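Local coordinates for protein pentafunctional AROM polypeptide (Schizosaccharomyces pombe, PDB 5SWV) that carries the dehydroquinate dehydratase and shikimate dehydrogenase parts of a five-activity enzyme, probably catalysing two consecutive steps of the shikimate pathway, at residues Q128-Y132 with T133-M137; D292-Q295 with K296-L300; N363-D366 with G367-L370; E452-E455 with K456-S459. One frame throughout, in Å; residues are numbered along the deposited sequence.

Contact 1: Q128-Y132 with T133-M137; sequences QHKGY and TKLIM
Lys130 and Thr133 form the two ends of a type II' beta turn, with Gly131 and Tyr132 at its corners. Gly131 takes a positive phi of 63°, which glycine adopts easily, and the turn is closed by a weak bond from Thr133 N to Lys130 O, 3.3 Å long and bent to 128° at the hydrogen. A water braces the same corner: it donates to Lys130 O at 3.0 Å and to Thr133 OG1 at 2.7 Å, bridging the main chain of one end to the side chain of the other. Thr133 OG1 sits beside its own backbone N (chi1 -57°), on the side where this water lies, and is also hydrogen-bonded to Cys109 O. The turn belongs to a loop of the type I dehydroquinase domain, a TIM barrel, and carries the chain from helix 120-128 into strand 134-140 of the parallel barrel sheet. Lys130 starts alongside the turn, its CB 3.7 Å from Thr133 O; the extended chain then passes Leu135, with CD 4.4 Å from Leu135 CG. Its ammonium ends in a salt bridge with Asp166, whose carboxylate also accepts from Leu135 N. Lys134 NZ lies 6.5 Å from Lys130 NZ, and the Asp166 carboxylate probably offsets the proximity of these like charges. Tyr132 CB lies close to Thr133 N, while the residue as a whole is exposed.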
loop_
_atom_site.group_PDB
_atom_site.type_symbol
_atom_site.label_atom_id
_atom_site.label_comp_id
_atom_site.label_asym_id
_atom_site.label_seq_id
_atom_site.Cartn_x
_atom_site.Cartn_y
_atom_site.Cartn_z
ATOM N N GLN A 128 21.008 11.274 18.765
ATOM C CA GLN A 128 22.316 11.312 18.099
ATOM C C GLN A 128 22.511 10.166 17.085
ATOM O O GLN A 128 23.186 10.358 16.095
ATOM C CB GLN A 128 23.477 11.344 19.114
ATOM C CG GLN A 128 23.544 12.574 20.029
ATOM C CD GLN A 128 23.582 13.923 19.295
ATOM O OE1 GLN A 128 24.128 14.042 18.206
ATOM N NE2 GLN A 128 23.003 14.945 19.907
ATOM N N HIS A 129 21.895 9.001 17.304
ATOM C CA HIS A 129 22.071 7.853 16.409
ATOM C C HIS A 129 20.923 7.620 15.438
ATOM O O HIS A 129 20.883 6.589 14.787
ATOM C CB HIS A 129 22.316 6.593 17.234
ATOM C CG HIS A 129 23.587 6.635 18.021
ATOM N ND1 HIS A 129 23.757 7.457 19.119
ATOM C CD2 HIS A 129 24.760 5.975 17.857
ATOM C CE1 HIS A 129 24.978 7.300 19.597
ATOM N NE2 HIS A 129 25.608 6.406 18.850
ATOM N N LYS A 130 20.014 8.576 15.289
ATOM C CA LYS A 130 18.791 8.294 14.552
ATOM C C LYS A 130 19.001 7.968 13.090
ATOM O O LYS A 130 18.324 7.088 12.573
ATOM C CB LYS A 130 17.755 9.402 14.718
ATOM C CG LYS A 130 18.038 10.713 14.010
ATOM C CD LYS A 130 17.248 11.828 14.692
ATOM C CE LYS A 130 16.903 13.003 13.787
ATOM N NZ LYS A 130 15.606 13.589 14.268
ATOM N N GLY A 131 19.939 8.643 12.426
ATOM C CA GLY A 131 20.121 8.476 10.974
ATOM C C GLY A 131 18.882 8.921 10.211
ATOM O O GLY A 131 18.411 10.037 10.400
ATOM N N TYR A 132 18.327 8.040 9.389
ATOM C CA TYR A 132 17.107 8.351 8.631
ATOM C C TYR A 132 15.814 8.079 9.377
ATOM O O TYR A 132 14.766 8.635 9.026
ATOM C CB TYR A 132 17.107 7.610 7.295
ATOM C CG TYR A 132 18.215 8.103 6.404
ATOM C CD1 TYR A 132 18.316 9.471 6.086
ATOM C CD2 TYR A 132 19.191 7.225 5.896
ATOM C CE1 TYR A 132 19.337 9.946 5.285
ATOM C CE2 TYR A 132 20.219 7.696 5.087
ATOM C CZ TYR A 132 20.282 9.057 4.784
ATOM O OH TYR A 132 21.282 9.564 3.982
ATOM N N THR A 133 15.891 7.233 10.402
ATOM C CA THR A 133 14.759 6.958 11.274
ATOM C C THR A 133 14.210 8.232 11.894
ATOM O O THR A 133 14.963 9.087 12.350
ATOM C CB THR A 133 15.167 5.995 12.392
ATOM O OG1 THR A 133 15.696 4.792 11.812
ATOM C CG2 THR A 133 13.987 5.654 13.269
ATOM N N LYS A 134 12.893 8.355 11.885
ATOM C CA LYS A 134 12.212 9.498 12.501
ATOM C C LYS A 134 11.785 9.163 13.925
ATOM O O LYS A 134 11.287 8.067 14.181
ATOM C CB LYS A 134 10.952 9.847 11.716
ATOM C CG LYS A 134 11.172 10.154 10.255
ATOM C CD LYS A 134 11.943 11.442 10.076
ATOM C CE LYS A 134 11.865 11.867 8.628
ATOM N NZ LYS A 134 12.964 12.805 8.338
ATOM N N LEU A 135 11.940 10.112 14.835
ATOM C CA LEU A 135 11.534 9.901 16.214
ATOM C C LEU A 135 10.122 10.417 16.504
ATOM O O LEU A 135 9.773 11.550 16.132
ATOM C CB LEU A 135 12.528 10.545 17.154
ATOM C CG LEU A 135 13.956 10.038 17.057
ATOM C CD1 LEU A 135 14.719 10.574 18.246
ATOM C CD2 LEU A 135 14.060 8.514 17.009
ATOM N N ILE A 136 9.317 9.550 17.132
ATOM C CA ILE A 136 8.002 9.907 17.657
ATOM C C ILE A 136 8.164 9.985 19.170
ATOM O O ILE A 136 8.359 8.976 19.845
ATOM C CB ILE A 136 6.879 8.898 17.296
ATOM C CG1 ILE A 136 6.840 8.623 15.785
ATOM C CG2 ILE A 136 5.522 9.446 17.741
ATOM C CD1 ILE A 136 5.723 7.694 15.332
ATOM N N MET A 137 8.110 11.201 19.685
ATOM C CA MET A 137 8.182 11.427 21.105
ATOM C C MET A 137 6.770 11.345 21.662
ATOM O O MET A 137 5.896 12.095 21.234
ATOM C CB MET A 137 8.811 12.789 21.389
ATOM C CG MET A 137 10.228 12.912 20.853
ATOM S SD MET A 137 11.359 11.901 21.814
ATOM C CE MET A 137 12.257 11.158 20.491
HETATM O O HOH W 1 18.188 4.691 10.765
#

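Contact 2: D292-Q295 with K296-L300; sequences DEVQ and KVLNL
Lys296 folds back over Glu293 because its CG stands between the backbone N and the carbonyl carbon (chi1 75°), and further bends at chi2 and chi4 bring the chain along the preceding turn. CG, CD and CE pass by Glu293 O, and NZ ends 3.3 Å from that same Glu293 O in a weak hydrogen bond. The ammonium therefore reaches a main-chain carbonyl; the carboxylate of Glu293 is farther off, its OE1 4.9 Å from Lys296 NZ, and its other oxygen is hydrogen-bonded to Thr290 N. An attraction between the two charges would be only a loose one. Leu298 has CG beside its own backbone N (chi1 -58°), which lays the branch point against Val294 O at 3.3 Å and brings CD1 to 4.4 Å from Val294 CG2. The main chain explains that closeness: Leu298 N bonds to Val294 O in the carbonyl plane, 3.2 Å long with 157° at the hydrogen, while Val297 N reaches the same oxygen only weakly. One residue on, Asn299 N makes a weak bond to Gln295 O. These bonds carry a 3-10 turn at 292-294 into the short helix 295-298 of the substrate-binding domain of shikimate dehydrogenase. The buried face of this stretch, made by Val294, Val297 and Leu298, lies on the mixed sheet, against Phe257 of strand 253-257, Phe303 of strand 303-308 and Leu347 of strand 345-350.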
loop_
_atom_site.group_PDB
_atom_site.type_symbol
_atom_site.label_atom_id
_atom_site.label_comp_id
_atom_site.label_asym_id
_atom_site.label_seq_id
_atom_site.Cartn_x
_atom_site.Cartn_y
_atom_site.Cartn_z
ATOM N N ASP A 292 -17.500 13.306 -25.077
ATOM C CA ASP A 292 -17.776 14.670 -24.610
ATOM C C ASP A 292 -18.907 14.739 -23.621
ATOM O O ASP A 292 -18.991 15.691 -22.848
ATOM C CB ASP A 292 -18.051 15.586 -25.788
ATOM C CG ASP A 292 -16.850 15.721 -26.667
ATOM O OD1 ASP A 292 -15.924 16.455 -26.246
ATOM O OD2 ASP A 292 -16.811 15.040 -27.725
ATOM N N GLU A 293 -19.750 13.710 -23.643
ATOM C CA GLU A 293 -20.856 13.574 -22.717
ATOM C C GLU A 293 -20.422 13.288 -21.273
ATOM O O GLU A 293 -21.238 13.441 -20.367
ATOM C CB GLU A 293 -21.823 12.484 -23.210
ATOM C CG GLU A 293 -22.556 12.836 -24.505
ATOM C CD GLU A 293 -23.221 11.627 -25.159
ATOM O OE1 GLU A 293 -24.424 11.411 -24.938
ATOM O OE2 GLU A 293 -22.546 10.882 -25.896
ATOM N N VAL A 294 -19.163 12.900 -21.045
ATOM C CA VAL A 294 -18.677 12.641 -19.678
ATOM C C VAL A 294 -18.268 13.918 -18.933
ATOM O O VAL A 294 -18.045 13.882 -17.729
ATOM C CB VAL A 294 -17.502 11.618 -19.623
ATOM C CG1 VAL A 294 -17.751 10.419 -20.541
ATOM C CG2 VAL A 294 -16.152 12.275 -19.925
ATOM N N GLN A 295 -18.156 15.036 -19.645
ATOM C CA GLN A 295 -17.698 16.288 -19.041
ATOM C C GLN A 295 -18.609 16.822 -17.927
ATOM O O GLN A 295 -18.114 17.404 -16.957
ATOM C CB GLN A 295 -17.519 17.358 -20.117
ATOM C CG GLN A 295 -16.720 18.556 -19.637
ATOM C CD GLN A 295 -16.384 19.523 -20.753
ATOM O OE1 GLN A 295 -17.056 19.572 -21.795
ATOM N NE2 GLN A 295 -15.340 20.311 -20.539
ATOM N N LYS A 296 -19.923 16.637 -18.073
ATOM C CA LYS A 296 -20.897 17.087 -17.060
ATOM C C LYS A 296 -20.888 16.212 -15.786
ATOM O O LYS A 296 -21.327 16.654 -14.713
ATOM C CB LYS A 296 -22.310 17.156 -17.659
ATOM C CG LYS A 296 -22.971 15.804 -17.859
ATOM C CD LYS A 296 -23.849 15.773 -19.105
ATOM C CE LYS A 296 -24.438 14.378 -19.336
ATOM N NZ LYS A 296 -24.436 13.989 -20.775
ATOM N N VAL A 297 -20.404 14.977 -15.928
ATOM C CA VAL A 297 -20.190 14.058 -14.806
ATOM C C VAL A 297 -18.971 14.487 -14.002
ATOM O O VAL A 297 -18.993 14.476 -12.765
ATOM C CB VAL A 297 -19.975 12.606 -15.294
ATOM C CG1 VAL A 297 -19.701 11.663 -14.126
ATOM C CG2 VAL A 297 -21.182 12.137 -16.100
ATOM N N LEU A 298 -17.912 14.856 -14.721
ATOM C CA LEU A 298 -16.661 15.309 -14.118
ATOM C C LEU A 298 -16.843 16.578 -13.293
ATOM O O LEU A 298 -16.057 16.823 -12.383
ATOM C CB LEU A 298 -15.599 15.563 -15.189
ATOM C CG LEU A 298 -15.172 14.437 -16.138
ATOM C CD1 LEU A 298 -14.094 14.956 -17.079
ATOM C CD2 LEU A 298 -14.684 13.193 -15.421
ATOM N N ASN A 299 -17.859 17.379 -13.625
ATOM C CA ASN A 299 -18.176 18.611 -12.885
ATOM C C ASN A 299 -19.264 18.490 -11.812
ATOM O O ASN A 299 -19.613 19.503 -11.204
ATOM C CB ASN A 299 -18.559 19.735 -13.865
ATOM C CG ASN A 299 -17.392 20.189 -14.718
ATOM O OD1 ASN A 299 -16.242 20.147 -14.293
ATOM N ND2 ASN A 299 -17.688 20.628 -15.932
ATOM N N LEU A 300 -19.790 17.288 -11.556
ATOM C CA LEU A 300 -20.772 17.124 -10.480
ATOM C C LEU A 300 -20.133 17.543 -9.163
ATOM O O LEU A 300 -18.961 17.288 -8.956
ATOM C CB LEU A 300 -21.267 15.685 -10.380
ATOM C CG LEU A 300 -22.140 15.180 -11.531
ATOM C CD1 LEU A 300 -22.368 13.693 -11.336
ATOM C CD2 LEU A 300 -23.473 15.917 -11.636
#

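Contact 3: N363-D366 with G367-L370; sequences NALD and GVSL
Leu365 is the side chain that both Val368 and Leu370 meet, each crossing it at about a right angle, and its two methyls divide the work. CD2 takes Val368, lying 4.0 Å from Val368 CG1. CD1 takes Leu370, 3.7 Å from Leu370 CG, with the CD1 methyl of Leu370 close beside. The isobutyl group of Leu370 comes back toward the helix end, whereas Val368 approaches through a single branch: its CG1 is anti to the backbone N (chi1 177°) and so meets the leucine, leaving CG2 near Leu365 O. The main chain also takes part in the packing. Val368 CB rests 3.4 Å from Leu365 O, and in return Leu365 CB lies 3.5 Å from Val368 O, so each residue sets its CB against the other's carbonyl oxygen.

The reversal that makes this possible turns on Asp366, the first residue to leave helical geometry, with a positive phi of 61°. Its carboxylate leads away from the following segment and forms a long, weak ion pair with Lys496, whose ammonium also bonds to Ala364 O. The hydrophobic side faces inward: Leu365 touches Val473 of strand 472-476, and Leu370 reaches Ser441 and Ala442 of strand 440-445. The carbonyl of Asn363 is held by Arg30, a residue from far earlier in the chain. The turn leads from helix 353-364 toward strand 374-378, the first in chain order of a parallel six-stranded sheet whose strand order, 3-2-1-4-5-6, is that of a Rossmann fold, consistent with the nucleotide-binding domain of shikimate dehydrogenase.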
loop_
_atom_site.group_PDB
_atom_site.type_symbol
_atom_site.label_atom_id
_atom_site.label_comp_id
_atom_site.label_asym_id
_atom_site.label_seq_id
_atom_site.Cartn_x
_atom_site.Cartn_y
_atom_site.Cartn_z
ATOM N N ASN A 363 2.922 -9.541 -5.088
ATOM C CA ASN A 363 2.258 -10.442 -4.135
ATOM C C ASN A 363 2.523 -11.925 -4.352
ATOM O O ASN A 363 2.556 -12.686 -3.386
ATOM C CB ASN A 363 0.735 -10.192 -4.104
ATOM C CG ASN A 363 0.371 -8.941 -3.318
ATOM O OD1 ASN A 363 0.042 -9.012 -2.122
ATOM N ND2 ASN A 363 0.470 -7.780 -3.972
ATOM N N ALA A 364 2.701 -12.334 -5.603
ATOM C CA ALA A 364 2.900 -13.753 -5.924
ATOM C C ALA A 364 4.287 -14.295 -5.589
ATOM O O ALA A 364 4.446 -15.509 -5.543
ATOM C CB ALA A 364 2.595 -14.018 -7.392
ATOM N N LEU A 365 5.269 -13.421 -5.344
ATOM C CA LEU A 365 6.681 -13.832 -5.248
ATOM C C LEU A 365 7.196 -14.380 -3.908
ATOM O O LEU A 365 8.223 -15.058 -3.908
ATOM C CB LEU A 365 7.600 -12.692 -5.699
ATOM C CG LEU A 365 7.710 -12.439 -7.211
ATOM C CD1 LEU A 365 8.437 -11.125 -7.448
ATOM C CD2 LEU A 365 8.400 -13.573 -7.965
ATOM N N ASP A 366 6.510 -14.097 -2.793
ATOM C CA ASP A 366 6.970 -14.476 -1.434
ATOM C C ASP A 366 8.319 -13.795 -1.128
ATOM O O ASP A 366 8.410 -12.574 -1.287
ATOM C CB ASP A 366 6.997 -16.009 -1.235
ATOM C CG ASP A 366 5.622 -16.642 -1.362
ATOM O OD1 ASP A 366 4.690 -16.145 -0.689
ATOM O OD2 ASP A 366 5.470 -17.634 -2.116
ATOM N N GLY A 367 9.352 -14.545 -0.710
ATOM C CA GLY A 367 10.690 -13.976 -0.475
ATOM C C GLY A 367 11.381 -13.524 -1.759
ATOM O O GLY A 367 11.886 -12.406 -1.822
ATOM N N VAL A 368 11.383 -14.403 -2.770
ATOM C CA VAL A 368 12.007 -14.185 -4.102
ATOM C C VAL A 368 11.987 -12.715 -4.555
ATOM O O VAL A 368 10.927 -12.151 -4.767
ATOM C CB VAL A 368 11.328 -15.051 -5.227
ATOM C CG1 VAL A 368 11.928 -14.753 -6.605
ATOM C CG2 VAL A 368 11.426 -16.553 -4.938
ATOM N N SER A 369 13.164 -12.110 -4.670
ATOM C CA SER A 369 13.344 -10.816 -5.337
ATOM C C SER A 369 13.713 -11.086 -6.800
ATOM O O SER A 369 14.418 -12.058 -7.097
ATOM C CB SER A 369 14.446 -10.012 -4.633
ATOM O OG SER A 369 14.945 -8.953 -5.423
ATOM N N LEU A 370 13.231 -10.233 -7.703
ATOM C CA LEU A 370 13.558 -10.333 -9.126
ATOM C C LEU A 370 14.759 -9.481 -9.529
ATOM O O LEU A 370 15.069 -9.412 -10.720
ATOM C CB LEU A 370 12.339 -9.965 -9.992
ATOM C CG LEU A 370 11.127 -10.913 -9.995
ATOM C CD1 LEU A 370 9.967 -10.320 -10.781
ATOM C CD2 LEU A 370 11.491 -12.269 -10.569
#

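Contact 4: E452-E455 with K456-S459; sequences ELPE and KVAS
Pro454 and Val457 meet in a local contact at the start of a helix, on the surface of the chain, where the loop after strand 440-445 runs into helix 455-466. The core of the join is one carbonyl. Pro454 O accepts from two successive amides of the first turn, and the two come in differently. Ala458 N lies in the carbonyl plane, 3.1 Å from Pro454 O and almost straight at 176°. Val457 N is nearer to Pro454 O, at 2.9 Å, but stands above that plane, 44° out of it, in a more bent bond. Glu455 O takes over the next step with a weak bond from Ser459 N.

Two hydrophobic side chains from the loop cover Val457. Its CG1, anti to the backbone N (chi1 172°), touches Leu453 CD2 at 3.7 Å, the two side chains crossing at about a right angle. The other branch, CG2, lies 4.2 Å from Pro454 CG, and here proline and valine run side by side, pointing the same way. Ala458 CB lies 4.1 Å from Glu455 CA. Leu453 continues to Ile447, and Pro454 to Arg404, in neighbouring loops. The bent chain of Lys456 brings NZ to a weak hydrogen bond with Ser427 and a long, weak ion pair with Asp428.

Chemically, the loop is tied to the helix by main-chain bonds and small apolar contacts, while the side chains of Glu455 and Lys456 belong to exposed residues. Pro454 O satisfies the amides of both Val457 and Ala458, so the first turn is held through one main-chain oxygen.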
loop_
_atom_site.group_PDB
_atom_site.type_symbol
_atom_site.label_atom_id
_atom_site.label_comp_id
_atom_site.label_asym_id
_atom_site.label_seq_id
_atom_site.Cartn_x
_atom_site.Cartn_y
_atom_site.Cartn_z
ATOM N N GLU A 452 -4.881 -20.579 -31.102
ATOM C CA GLU A 452 -3.685 -21.379 -30.885
ATOM C C GLU A 452 -2.571 -20.808 -31.748
ATOM O O GLU A 452 -2.825 -20.332 -32.847
ATOM C CB GLU A 452 -3.919 -22.864 -31.176
ATOM C CG GLU A 452 -3.133 -23.768 -30.213
ATOM C CD GLU A 452 -2.950 -25.204 -30.697
ATOM O OE1 GLU A 452 -2.635 -26.080 -29.855
ATOM O OE2 GLU A 452 -3.106 -25.463 -31.913
ATOM N N LEU A 453 -1.346 -20.850 -31.240
ATOM C CA LEU A 453 -0.216 -20.186 -31.883
ATOM C C LEU A 453 0.329 -21.049 -33.013
ATOM O O LEU A 453 0.027 -22.237 -33.085
ATOM C CB LEU A 453 0.923 -19.931 -30.892
ATOM C CG LEU A 453 0.649 -19.069 -29.656
ATOM C CD1 LEU A 453 0.067 -19.880 -28.490
ATOM C CD2 LEU A 453 1.936 -18.362 -29.235
ATOM N N PRO A 454 1.138 -20.458 -33.901
ATOM C CA PRO A 454 1.930 -21.288 -34.805
ATOM C C PRO A 454 3.004 -22.057 -34.038
ATOM O O PRO A 454 3.604 -21.515 -33.103
ATOM C CB PRO A 454 2.563 -20.273 -35.762
ATOM C CG PRO A 454 2.496 -18.970 -35.042
ATOM C CD PRO A 454 1.251 -19.026 -34.222
ATOM N N GLU A 455 3.250 -23.301 -34.445
ATOM C CA GLU A 455 4.095 -24.207 -33.654
ATOM C C GLU A 455 5.577 -23.881 -33.727
ATOM O O GLU A 455 6.377 -24.572 -33.103
ATOM C CB GLU A 455 3.845 -25.684 -34.000
ATOM C CG GLU A 455 4.333 -26.151 -35.372
ATOM C CD GLU A 455 3.939 -27.597 -35.692
ATOM O OE1 GLU A 455 3.336 -28.292 -34.833
ATOM O OE2 GLU A 455 4.235 -28.052 -36.820
ATOM N N LYS A 456 5.947 -22.859 -34.492
ATOM C CA LYS A 456 7.290 -22.333 -34.411
ATOM C C LYS A 456 7.472 -21.297 -33.288
ATOM O O LYS A 456 8.593 -21.057 -32.865
ATOM C CB LYS A 456 7.744 -21.795 -35.771
ATOM C CG LYS A 456 7.213 -20.428 -36.187
ATOM C CD LYS A 456 8.300 -19.647 -36.923
ATOM C CE LYS A 456 7.773 -18.350 -37.509
ATOM N NZ LYS A 456 7.695 -17.227 -36.536
ATOM N N VAL A 457 6.395 -20.664 -32.825
ATOM C CA VAL A 457 6.466 -19.777 -31.653
ATOM C C VAL A 457 6.210 -20.584 -30.391
ATOM O O VAL A 457 6.901 -20.406 -29.394
ATOM C CB VAL A 457 5.471 -18.599 -31.750
ATOM C CG1 VAL A 457 5.413 -17.793 -30.451
ATOM C CG2 VAL A 457 5.857 -17.683 -32.898
ATOM N N ALA A 458 5.206 -21.456 -30.439
ATOM C CA ALA A 458 4.871 -22.353 -29.318
ATOM C C ALA A 458 6.071 -23.180 -28.864
ATOM O O ALA A 458 6.330 -23.325 -27.667
ATOM C CB ALA A 458 3.728 -23.280 -29.717
ATOM N N SER A 459 6.775 -23.723 -29.855
ATOM C CA SER A 459 8.014 -24.466 -29.674
ATOM C C SER A 459 9.037 -23.758 -28.789
ATOM O O SER A 459 9.658 -24.384 -27.934
ATOM C CB SER A 459 8.638 -24.717 -31.048
ATOM O OG SER A 459 10.002 -25.079 -30.943
#

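All four contacts are local, at or beside helices, and they are spread over three sheets. Contact 1 belongs to the dehydroquinase barrel, contact 2 packs on the mixed sheet of the shikimate-binding region, and contacts 3 and 4 belong to the part built on the parallel six-stranded sheet. None touches another. Contacts 3 and 4 are nearest by centres, about 29 Å apart, and lie on the same side of the chain's centre; contacts 1 and 4 are the most distant, about 57 Å between centres. Contact 3 lies about 30 Å from contact 1 by centres, and Arg30, from the dehydroquinase part, reaches Asn363 there. None of the four can be tied to an active site.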